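Local coordinates for protein UDP-glucose:anthocyanidin 3-O-glucosyltransferase (Clitoria ternatea, PDB 4REL) that belongs to the GT-B-fold family of plant UDP-dependent glycosyltransferases and binds 3,5,7-trihydroxy-2-(4-hydroxyphenyl)-4H-chromen-4-one in a pocket, at residues Q5-P19 with T35-L49. Numbering follows the deposited sequence.
Sequences QHVAIFPFPFGSHLP and TSFSFIGTHSSNAFL. With KMP (3,5,7-trihydroxy-2-(4-hydroxyphenyl)-4H-chromen-4-one), chain B; GOL (glycerol), chain E; ACT (acetate ion), chain G.
Val7 lies alongside Phe37, and Ile9 crosses Phe39 at about a right angle, where strands 6-10 and 36-42 run parallel in the first beta-alpha-beta unit of the N-terminal Rossmann-like sheet of this GT-B fold. Five backbone hydrogen bonds, counting one from Ser36 to Gln5, join the two segments. On the face carrying these four side chains, branched aliphatics fill the gaps beside flat rings: Ile9 CG2 sits 3.9 Å from Phe39 CD1, while Ile9 CD1 reaches the edge of the Phe37 ring. Pro11 CD lies over a face of Phe39 as a CH-pi contact, 4.3 Å from the ring centroid.

The reverse face is partly polar. The His6 side chain extends anti to its own amide nitrogen (chi1 178°), bringing NE2 within 2.7 Å of Ser38 OG in a buried hydrogen bond; ND1 is held by Gln106 O, which fixes the ring's rotation. Small Ala8 leaves Ile40 CD1 room to pack against Phe10, which helix 89-104 also covers.

Beyond the strands Pro13, Leu18, Ser45 and Leu49 remain buried, and of the touching residues only Gly15 and Phe48 are exposed. Leu18 CD1 wedges between Ser45 CB and Phe48 CD2, and Leu18 CB meets Leu49 CG at 3.8 Å, but Phe48 also touches a glycerol. His17 instead shares a very short NE2 hydrogen bond with KMP O27. Compact Ser45 lets Pro13 come close, and it completes a capping box: Ser45 N donates to Thr42 OG1, and Thr42 N to Ser45 OG at 2.9 Å. Water also bridges here, donating to Pro13 O and lying 2.7 Å from Thr42 OG1.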
ATOM      1  N   GLN A   5     -13.849  17.232 -21.022  1.00  9.53           N
ATOM      2  CA  GLN A   5     -13.039  16.151 -20.439  1.00  9.26           C
ATOM      3  C   GLN A   5     -13.638  15.705 -19.107  1.00  9.90           C
ATOM      4  O   GLN A   5     -13.934  16.525 -18.228  1.00 12.40           O
ATOM      5  CB  GLN A   5     -11.580  16.575 -20.244  1.00 15.52           C
ATOM      6  CG  GLN A   5     -10.856  16.983 -21.536  1.00 20.60           C
ATOM      7  CD  GLN A   5     -11.127  16.030 -22.684  1.00 24.88           C
ATOM      8  OE1 GLN A   5     -12.008  16.271 -23.512  1.00 29.25           O
ATOM      9  NE2 GLN A   5     -10.372  14.940 -22.741  1.00 26.34           N
ATOM     10  N   HIS A   6     -13.818  14.400 -18.959  1.00  7.28           N
ATOM     11  CA  HIS A   6     -14.529  13.872 -17.800  1.00 10.01           C
ATOM     12  C   HIS A   6     -13.971  12.510 -17.430  1.00 10.96           C
ATOM     13  O   HIS A   6     -14.199  11.521 -18.129  1.00  9.85           O
ATOM     14  CB  HIS A   6     -16.029  13.781 -18.097  1.00  8.54           C
ATOM     15  CG  HIS A   6     -16.847  13.204 -16.973  1.00  9.55           C
ATOM     16  ND1 HIS A   6     -18.139  12.765 -17.150  1.00 10.20           N
ATOM     17  CD2 HIS A   6     -16.561  13.034 -15.661  1.00  9.58           C
ATOM     18  CE1 HIS A   6     -18.610  12.313 -15.994  1.00 13.69           C
ATOM     19  NE2 HIS A   6     -17.673  12.466 -15.079  1.00 11.19           N
ATOM     20  N   VAL A   7     -13.257  12.467 -16.309  1.00  8.44           N
ATOM     21  CA  VAL A   7     -12.595  11.253 -15.866  1.00  7.10           C
ATOM     22  C   VAL A   7     -13.448  10.594 -14.784  1.00  9.82           C
ATOM     23  O   VAL A   7     -13.842  11.240 -13.803  1.00 10.84           O
ATOM     24  CB  VAL A   7     -11.204  11.582 -15.293  1.00  7.42           C
ATOM     25  CG1 VAL A   7     -10.478  10.316 -14.865  1.00  7.98           C
ATOM     26  CG2 VAL A   7     -10.388  12.332 -16.330  1.00 10.74           C
ATOM     27  N   ALA A   8     -13.761   9.314 -14.968  1.00  6.03           N
ATOM     28  CA  ALA A   8     -14.448   8.564 -13.926  1.00  7.19           C
ATOM     29  C   ALA A   8     -13.401   7.748 -13.211  1.00 10.08           C
ATOM     30  O   ALA A   8     -12.522   7.172 -13.856  1.00  8.85           O
ATOM     31  CB  ALA A   8     -15.508   7.659 -14.522  1.00  8.56           C
ATOM     32  N   ILE A   9     -13.497   7.691 -11.881  1.00  6.80           N
ATOM     33  CA  ILE A   9     -12.493   7.022 -11.071  1.00  6.04           C
ATOM     34  C   ILE A   9     -13.138   5.964 -10.198  1.00  7.56           C
ATOM     35  O   ILE A   9     -14.112   6.248  -9.489  1.00  9.05           O
ATOM     36  CB  ILE A   9     -11.732   8.029 -10.183  1.00  7.06           C
ATOM     37  CG1 ILE A   9     -11.030   9.084 -11.054  1.00 11.00           C
ATOM     38  CG2 ILE A   9     -10.699   7.305  -9.317  1.00  9.10           C
ATOM     39  CD1 ILE A   9     -11.741  10.427 -11.075  1.00 11.47           C
ATOM     40  N   PHE A  10     -12.596   4.746 -10.263  1.00  7.30           N
ATOM     41  CA  PHE A  10     -13.077   3.625  -9.440  1.00  5.90           C
ATOM     42  C   PHE A  10     -11.997   3.131  -8.491  1.00  8.48           C
ATOM     43  O   PHE A  10     -11.135   2.353  -8.899  1.00  8.50           O
ATOM     44  CB  PHE A  10     -13.520   2.440 -10.322  1.00  8.67           C
ATOM     45  CG  PHE A  10     -14.669   2.760 -11.255  1.00  8.50           C
ATOM     46  CD1 PHE A  10     -15.984   2.719 -10.805  1.00  9.54           C
ATOM     47  CD2 PHE A  10     -14.424   3.078 -12.587  1.00 10.88           C
ATOM     48  CE1 PHE A  10     -17.042   3.009 -11.664  1.00  9.23           C
ATOM     49  CE2 PHE A  10     -15.470   3.366 -13.458  1.00  9.15           C
ATOM     50  CZ  PHE A  10     -16.788   3.327 -12.992  1.00 10.40           C
ATOM     51  N   PRO A  11     -12.045   3.558  -7.218  1.00  9.16           N
ATOM     52  CA  PRO A  11     -11.148   2.922  -6.248  1.00  8.93           C
ATOM     53  C   PRO A  11     -11.551   1.482  -6.001  1.00  7.23           C
ATOM     54  O   PRO A  11     -12.705   1.117  -6.228  1.00  9.87           O
ATOM     55  CB  PRO A  11     -11.408   3.715  -4.965  1.00  9.10           C
ATOM     56  CG  PRO A  11     -12.842   4.200  -5.123  1.00 11.94           C
ATOM     57  CD  PRO A  11     -12.927   4.553  -6.586  1.00  9.98           C
ATOM     58  N   PHE A  12     -10.602   0.676  -5.537  1.00  5.80           N
ATOM     59  CA  PHE A  12     -10.923  -0.557  -4.825  1.00  6.55           C
ATOM     60  C   PHE A  12     -11.358  -0.039  -3.455  1.00  7.36           C
ATOM     61  O   PHE A  12     -10.559   0.545  -2.724  1.00 10.04           O
ATOM     62  CB  PHE A  12      -9.670  -1.430  -4.740  1.00  8.05           C
ATOM     63  CG  PHE A  12      -9.912  -2.815  -4.193  1.00  9.89           C
ATOM     64  CD1 PHE A  12     -10.826  -3.680  -4.787  1.00 10.07           C
ATOM     65  CD2 PHE A  12      -9.166  -3.275  -3.124  1.00 10.21           C
ATOM     66  CE1 PHE A  12     -11.015  -4.979  -4.279  1.00  9.42           C
ATOM     67  CE2 PHE A  12      -9.350  -4.565  -2.615  1.00 12.13           C
ATOM     68  CZ  PHE A  12     -10.269  -5.412  -3.196  1.00 10.74           C
ATOM     69  N   PRO A  13     -12.649  -0.201  -3.122  1.00  9.18           N
ATOM     70  CA  PRO A  13     -13.259   0.626  -2.066  1.00 10.70           C
ATOM     71  C   PRO A  13     -12.998   0.112  -0.646  1.00 12.43           C
ATOM     72  O   PRO A  13     -13.925  -0.052   0.165  1.00 12.43           O
ATOM     73  CB  PRO A  13     -14.744   0.582  -2.427  1.00 13.03           C
ATOM     74  CG  PRO A  13     -14.918  -0.800  -3.022  1.00 11.65           C
ATOM     75  CD  PRO A  13     -13.642  -1.043  -3.816  1.00  8.61           C
ATOM     76  N   PHE A  14     -11.718  -0.103  -0.349  1.00 11.75           N
ATOM     77  CA  PHE A  14     -11.298  -0.687   0.922  1.00 11.21           C
ATOM     78  C   PHE A  14     -10.041  -0.039   1.468  1.00 16.40           C
ATOM     79  O   PHE A  14      -9.013  -0.010   0.787  1.00 20.85           O
ATOM     80  CB  PHE A  14     -11.077  -2.186   0.749  1.00 11.50           C
ATOM     81  CG  PHE A  14     -12.304  -2.901   0.289  1.00 10.72           C
ATOM     82  CD1 PHE A  14     -13.298  -3.237   1.201  1.00 12.59           C
ATOM     83  CD2 PHE A  14     -12.493  -3.192  -1.061  1.00 11.75           C
ATOM     84  CE1 PHE A  14     -14.465  -3.871   0.777  1.00 11.29           C
ATOM     85  CE2 PHE A  14     -13.661  -3.820  -1.487  1.00  9.49           C
ATOM     86  CZ  PHE A  14     -14.640  -4.156  -0.569  1.00 14.16           C
ATOM     87  N   GLY A  15     -10.143   0.466   2.699  1.00 15.11           N
ATOM     88  CA  GLY A  15      -9.012   0.973   3.466  1.00 18.45           C
ATOM     89  C   GLY A  15      -7.814   1.544   2.731  1.00 16.74           C
ATOM     90  O   GLY A  15      -7.859   2.667   2.229  1.00 15.76           O
ATOM     91  N   SER A  16      -6.752   0.751   2.649  1.00 13.06           N
ATOM     92  CA  SER A  16      -5.448   1.238   2.204  1.00 19.71           C
ATOM     93  C   SER A  16      -5.405   1.627   0.732  1.00 16.65           C
ATOM     94  O   SER A  16      -4.485   2.315   0.293  1.00 17.09           O
ATOM     95  CB  SER A  16      -4.376   0.180   2.481  1.00 33.29           C
ATOM     96  OG  SER A  16      -4.631  -1.000   1.735  1.00 39.76           O
ATOM     97  N   HIS A  17      -6.387   1.178  -0.041  1.00 10.81           N
ATOM     98  CA  HIS A  17      -6.433   1.559  -1.451  1.00  9.82           C
ATOM     99  C   HIS A  17      -7.036   2.937  -1.689  1.00  8.97           C
ATOM    100  O   HIS A  17      -6.908   3.480  -2.782  1.00 10.98           O
ATOM    101  CB  HIS A  17      -7.210   0.525  -2.255  1.00  8.36           C
ATOM    102  CG  HIS A  17      -6.501  -0.785  -2.373  1.00 11.67           C
ATOM    103  ND1 HIS A  17      -5.973  -1.234  -3.558  1.00  8.44           N
ATOM    104  CD2 HIS A  17      -6.213  -1.724  -1.439  1.00 14.76           C
ATOM    105  CE1 HIS A  17      -5.404  -2.417  -3.359  1.00  9.70           C
ATOM    106  NE2 HIS A  17      -5.526  -2.726  -2.083  1.00  9.17           N
ATOM    107  N   LEU A  18      -7.691   3.491  -0.676  1.00  9.52           N
ATOM    108  CA  LEU A  18      -8.459   4.720  -0.857  1.00 11.02           C
ATOM    109  C   LEU A  18      -7.632   6.019  -0.842  1.00 11.25           C
ATOM    110  O   LEU A  18      -7.701   6.802  -1.799  1.00 11.94           O
ATOM    111  CB  LEU A  18      -9.647   4.766   0.117  1.00 10.09           C
ATOM    112  CG  LEU A  18     -10.716   3.724  -0.233  1.00 11.95           C
ATOM    113  CD1 LEU A  18     -11.604   3.394   0.966  1.00 12.94           C
ATOM    114  CD2 LEU A  18     -11.550   4.235  -1.417  1.00 11.45           C
ATOM    115  N   PRO A  19      -6.843   6.260   0.220  1.00  9.67           N
ATOM    116  CA  PRO A  19      -6.077   7.512   0.162  1.00 13.53           C
ATOM    117  C   PRO A  19      -5.113   7.668  -1.044  1.00  9.76           C
ATOM    118  O   PRO A  19      -5.056   8.768  -1.599  1.00 11.49           O
ATOM    119  CB  PRO A  19      -5.315   7.524   1.495  1.00 14.59           C
ATOM    120  CG  PRO A  19      -6.154   6.681   2.412  1.00 13.27           C
ATOM    121  CD  PRO A  19      -6.702   5.588   1.529  1.00 11.19           C
ATOM    122  N   THR A  35     -11.333  20.226 -16.022  1.00  9.81           N
ATOM    123  CA  THR A  35     -11.705  18.839 -16.287  1.00  7.67           C
ATOM    124  C   THR A  35     -12.497  18.300 -15.101  1.00 10.19           C
ATOM    125  O   THR A  35     -12.185  18.624 -13.956  1.00  9.54           O
ATOM    126  CB  THR A  35     -10.442  17.987 -16.491  1.00 11.08           C
ATOM    127  OG1 THR A  35      -9.777  18.417 -17.687  1.00 13.17           O
ATOM    128  CG2 THR A  35     -10.781  16.510 -16.615  1.00 11.58           C
ATOM    129  N   SER A  36     -13.532  17.510 -15.386  1.00  9.41           N
ATOM    130  CA  SER A  36     -14.374  16.915 -14.349  1.00  9.54           C
ATOM    131  C   SER A  36     -13.784  15.599 -13.894  1.00 10.07           C
ATOM    132  O   SER A  36     -13.388  14.783 -14.728  1.00 11.29           O
ATOM    133  CB  SER A  36     -15.775  16.640 -14.889  1.00 10.21           C
ATOM    134  OG  SER A  36     -16.390  17.852 -15.309  1.00 12.44           O
ATOM    135  N   PHE A  37     -13.753  15.393 -12.579  1.00  8.88           N
ATOM    136  CA  PHE A  37     -13.301  14.134 -11.996  1.00  7.82           C
ATOM    137  C   PHE A  37     -14.422  13.565 -11.133  1.00  8.40           C
ATOM    138  O   PHE A  37     -14.873  14.198 -10.176  1.00 10.88           O
ATOM    139  CB  PHE A  37     -12.019  14.345 -11.176  1.00  8.50           C
ATOM    140  CG  PHE A  37     -10.830  14.743 -12.019  1.00  9.42           C
ATOM    141  CD1 PHE A  37      -9.914  13.790 -12.444  1.00 12.90           C
ATOM    142  CD2 PHE A  37     -10.658  16.060 -12.430  1.00 10.44           C
ATOM    143  CE1 PHE A  37      -8.822  14.143 -13.236  1.00  9.76           C
ATOM    144  CE2 PHE A  37      -9.573  16.419 -13.229  1.00 11.08           C
ATOM    145  CZ  PHE A  37      -8.653  15.459 -13.628  1.00 10.51           C
ATOM    146  N   SER A  38     -14.877  12.369 -11.487  1.00  8.87           N
ATOM    147  CA  SER A  38     -16.014  11.765 -10.815  1.00  8.55           C
ATOM    148  C   SER A  38     -15.542  10.528 -10.069  1.00 10.72           C
ATOM    149  O   SER A  38     -15.196   9.519 -10.681  1.00 10.14           O
ATOM    150  CB  SER A  38     -17.105  11.415 -11.830  1.00  7.96           C
ATOM    151  OG  SER A  38     -17.686  12.597 -12.400  1.00  7.85           O
ATOM    152  N   PHE A  39     -15.526  10.627  -8.745  1.00  8.30           N
ATOM    153  CA  PHE A  39     -14.974   9.593  -7.869  1.00  9.92           C
ATOM    154  C   PHE A  39     -16.119   8.699  -7.401  1.00 12.69           C
ATOM    155  O   PHE A  39     -17.033   9.148  -6.709  1.00 11.50           O
ATOM    156  CB  PHE A  39     -14.282  10.268  -6.676  1.00  8.91           C
ATOM    157  CG  PHE A  39     -13.288   9.399  -5.962  1.00  8.94           C
ATOM    158  CD1 PHE A  39     -11.942   9.454  -6.288  1.00 11.39           C
ATOM    159  CD2 PHE A  39     -13.695   8.541  -4.953  1.00 10.41           C
ATOM    160  CE1 PHE A  39     -11.011   8.669  -5.627  1.00  9.22           C
ATOM    161  CE2 PHE A  39     -12.766   7.746  -4.280  1.00 11.00           C
ATOM    162  CZ  PHE A  39     -11.432   7.810  -4.619  1.00 10.47           C
ATOM    163  N   ILE A  40     -16.065   7.427  -7.773  1.00  9.31           N
ATOM    164  CA  ILE A  40     -17.204   6.537  -7.602  1.00  8.33           C
ATOM    165  C   ILE A  40     -16.852   5.456  -6.586  1.00  7.78           C
ATOM    166  O   ILE A  40     -16.079   4.543  -6.878  1.00 11.43           O
ATOM    167  CB  ILE A  40     -17.589   5.882  -8.947  1.00  8.44           C
ATOM    168  CG1 ILE A  40     -17.920   6.961  -9.989  1.00 10.47           C
ATOM    169  CG2 ILE A  40     -18.761   4.924  -8.765  1.00  9.72           C
ATOM    170  CD1 ILE A  40     -17.978   6.435 -11.436  1.00  8.42           C
ATOM    171  N   GLY A  41     -17.412   5.568  -5.385  1.00  9.44           N
ATOM    172  CA  GLY A  41     -17.121   4.612  -4.324  1.00  8.32           C
ATOM    173  C   GLY A  41     -18.387   4.042  -3.721  1.00 11.41           C
ATOM    174  O   GLY A  41     -19.483   4.301  -4.217  1.00 10.29           O
ATOM    175  N   THR A  42     -18.242   3.263  -2.651  1.00 10.24           N
ATOM    176  CA  THR A  42     -19.398   2.739  -1.933  1.00 10.84           C
ATOM    177  C   THR A  42     -19.736   3.705  -0.808  1.00 13.23           C
ATOM    178  O   THR A  42     -18.973   4.637  -0.540  1.00 11.65           O
ATOM    179  CB  THR A  42     -19.093   1.372  -1.322  1.00 10.61           C
ATOM    180  OG1 THR A  42     -17.975   1.499  -0.429  1.00  9.39           O
ATOM    181  CG2 THR A  42     -18.730   0.370  -2.409  1.00 11.33           C
ATOM    182  N   HIS A  43     -20.860   3.487  -0.132  1.00 13.18           N
ATOM    183  CA  HIS A  43     -21.208   4.368   0.979  1.00 12.92           C
ATOM    184  C   HIS A  43     -20.096   4.306   2.020  1.00 13.86           C
ATOM    185  O   HIS A  43     -19.630   5.338   2.501  1.00 15.75           O
ATOM    186  CB  HIS A  43     -22.570   4.015   1.585  1.00 17.03           C
ATOM    187  CG  HIS A  43     -22.917   4.833   2.789  1.00 23.42           C
ATOM    188  ND1 HIS A  43     -23.615   6.018   2.708  1.00 31.10           N
ATOM    189  CD2 HIS A  43     -22.644   4.644   4.102  1.00 28.24           C
ATOM    190  CE1 HIS A  43     -23.765   6.520   3.921  1.00 31.10           C
ATOM    191  NE2 HIS A  43     -23.186   5.706   4.785  1.00 31.68           N
ATOM    192  N   SER A  44     -19.629   3.103   2.335  1.00 14.57           N
ATOM    193  CA  SER A  44     -18.580   2.972   3.338  1.00 16.18           C
ATOM    194  C   SER A  44     -17.233   3.560   2.891  1.00 15.73           C
ATOM    195  O   SER A  44     -16.523   4.147   3.702  1.00 15.60           O
ATOM    196  CB  SER A  44     -18.430   1.520   3.804  1.00 20.91           C
ATOM    197  OG  SER A  44     -18.064   0.687   2.741  1.00 22.09           O
ATOM    198  N   SER A  45     -16.881   3.426   1.613  1.00 10.76           N
ATOM    199  CA  SER A  45     -15.595   3.963   1.168  1.00 10.15           C
ATOM    200  C   SER A  45     -15.654   5.482   1.060  1.00 10.19           C
ATOM    201  O   SER A  45     -14.661   6.171   1.317  1.00 15.71           O
ATOM    202  CB  SER A  45     -15.104   3.318  -0.138  1.00 10.95           C
ATOM    203  OG  SER A  45     -15.739   3.847  -1.289  1.00 11.52           O
ATOM    204  N   ASN A  46     -16.819   6.004   0.682  1.00 12.57           N
ATOM    205  CA  ASN A  46     -16.987   7.450   0.601  1.00 12.68           C
ATOM    206  C   ASN A  46     -16.978   8.063   2.000  1.00 14.38           C
ATOM    207  O   ASN A  46     -16.393   9.122   2.213  1.00 15.42           O
ATOM    208  CB  ASN A  46     -18.252   7.828  -0.176  1.00 12.85           C
ATOM    209  CG  ASN A  46     -18.125   7.559  -1.673  1.00 14.61           C
ATOM    210  OD1 ASN A  46     -17.026   7.382  -2.197  1.00 15.17           O
ATOM    211  ND2 ASN A  46     -19.258   7.556  -2.369  1.00 14.40           N
ATOM    212  N   ALA A  47     -17.591   7.382   2.962  1.00 14.75           N
ATOM    213  CA  ALA A  47     -17.553   7.866   4.344  1.00 18.06           C
ATOM    214  C   ALA A  47     -16.110   7.932   4.838  1.00 19.19           C
ATOM    215  O   ALA A  47     -15.695   8.906   5.474  1.00 18.44           O
ATOM    216  CB  ALA A  47     -18.374   6.964   5.242  1.00 18.41           C
ATOM    217  N   PHE A  48     -15.351   6.888   4.526  1.00 19.11           N
ATOM    218  CA  PHE A  48     -13.955   6.782   4.931  1.00 15.42           C
ATOM    219  C   PHE A  48     -13.103   7.940   4.416  1.00 20.85           C
ATOM    220  O   PHE A  48     -12.311   8.503   5.166  1.00 18.91           O
ATOM    221  CB  PHE A  48     -13.371   5.448   4.465  1.00 19.58           C
ATOM    222  CG  PHE A  48     -11.958   5.214   4.908  1.00 20.50           C
ATOM    223  CD1 PHE A  48     -11.684   4.783   6.198  1.00 25.97           C
ATOM    224  CD2 PHE A  48     -10.907   5.405   4.032  1.00 21.25           C
ATOM    225  CE1 PHE A  48     -10.381   4.547   6.604  1.00 27.97           C
ATOM    226  CE2 PHE A  48      -9.603   5.176   4.432  1.00 22.17           C
ATOM    227  CZ  PHE A  48      -9.339   4.746   5.718  1.00 26.41           C
ATOM    228  N   LEU A  49     -13.278   8.309   3.149  1.00 18.89           N
ATOM    229  CA  LEU A  49     -12.462   9.360   2.538  1.00 16.15           C
ATOM    230  C   LEU A  49     -12.969  10.776   2.739  1.00 18.24           C
ATOM    231  O   LEU A  49     -12.178  11.688   2.937  1.00 20.89           O
ATOM    232  CB  LEU A  49     -12.310   9.142   1.027  1.00 13.95           C
ATOM    233  CG  LEU A  49     -11.254   8.152   0.544  1.00 17.28           C
ATOM    234  CD1 LEU A  49     -11.297   8.080  -0.983  1.00 12.93           C
ATOM    235  CD2 LEU A  49      -9.850   8.519   1.036  1.00 15.69           C
TER
HETATM  236  C1  KMP B1001      -1.846  -9.687  -3.147  1.00 19.06           C
HETATM  237  C2  KMP B1001      -1.844  -8.312  -2.986  1.00 21.94           C
HETATM  238  C3  KMP B1001      -2.892  -7.692  -2.146  1.00 18.97           C
HETATM  239  C4  KMP B1001      -3.904  -8.553  -1.502  1.00 20.39           C
HETATM  240  C5  KMP B1001      -3.826  -9.922  -1.728  1.00 19.25           C
HETATM  241  C6  KMP B1001      -2.820 -10.469  -2.529  1.00 19.88           C
HETATM  242  C9  KMP B1001      -2.938  -6.227  -1.935  1.00 24.66           C
HETATM  243  C10 KMP B1001      -4.022  -5.690  -1.082  1.00 23.50           C
HETATM  244  C11 KMP B1001      -5.004  -6.650  -0.478  1.00 23.32           C
HETATM  245  C14 KMP B1001      -6.128  -6.195   0.399  1.00 25.63           C
HETATM  246  C15 KMP B1001      -6.501  -4.856   0.496  1.00 29.35           C
HETATM  247  C16 KMP B1001      -7.547  -4.473   1.321  1.00 32.35           C
HETATM  248  C17 KMP B1001      -8.228  -5.426   2.062  1.00 33.15           C
HETATM  249  C18 KMP B1001      -7.866  -6.764   1.971  1.00 32.06           C
HETATM  250  C19 KMP B1001      -6.821  -7.145   1.139  1.00 27.69           C
HETATM  251  O12 KMP B1001      -4.891  -8.006  -0.714  1.00 22.88           O
HETATM  252  O13 KMP B1001      -2.084  -5.478  -2.468  1.00 26.23           O
HETATM  253  O24 KMP B1001      -9.252  -5.043   2.875  1.00 37.97           O
HETATM  254  O27 KMP B1001      -4.071  -4.346  -0.872  1.00 23.83           O
HETATM  255  O29 KMP B1001      -2.793 -11.818  -2.716  1.00 21.39           O
HETATM  256  O30 KMP B1001      -0.902  -7.529  -3.581  1.00 26.17           O
HETATM  257  C1  GOL E1004     -14.246   1.326   3.368  1.00 30.92           C
HETATM  258  O1  GOL E1004     -15.217   0.448   2.783  1.00 22.25           O
HETATM  259  C2  GOL E1004     -13.497   0.612   4.486  1.00 40.41           C
HETATM  260  O2  GOL E1004     -12.477  -0.232   3.943  1.00 39.59           O
HETATM  261  C3  GOL E1004     -12.847   1.644   5.391  1.00 46.36           C
HETATM  262  O3  GOL E1004     -11.936   0.998   6.289  1.00 50.35           O
HETATM  263  C   ACT G1006     -15.748  20.955 -13.280  1.00 33.80           C
HETATM  264  O   ACT G1006     -16.189  19.804 -13.491  1.00 25.92           O
HETATM  265  OXT ACT G1006     -16.256  21.697 -12.404  1.00 41.42           O
HETATM  266  CH3 ACT G1006     -14.680  21.501 -14.190  1.00 19.79           C
HETATM  267  O   HOH W   1     -15.277   1.830  -7.280  1.00 12.64           O
HETATM  268  O   HOH W   2     -16.713  -0.802   0.221  1.00 10.57           O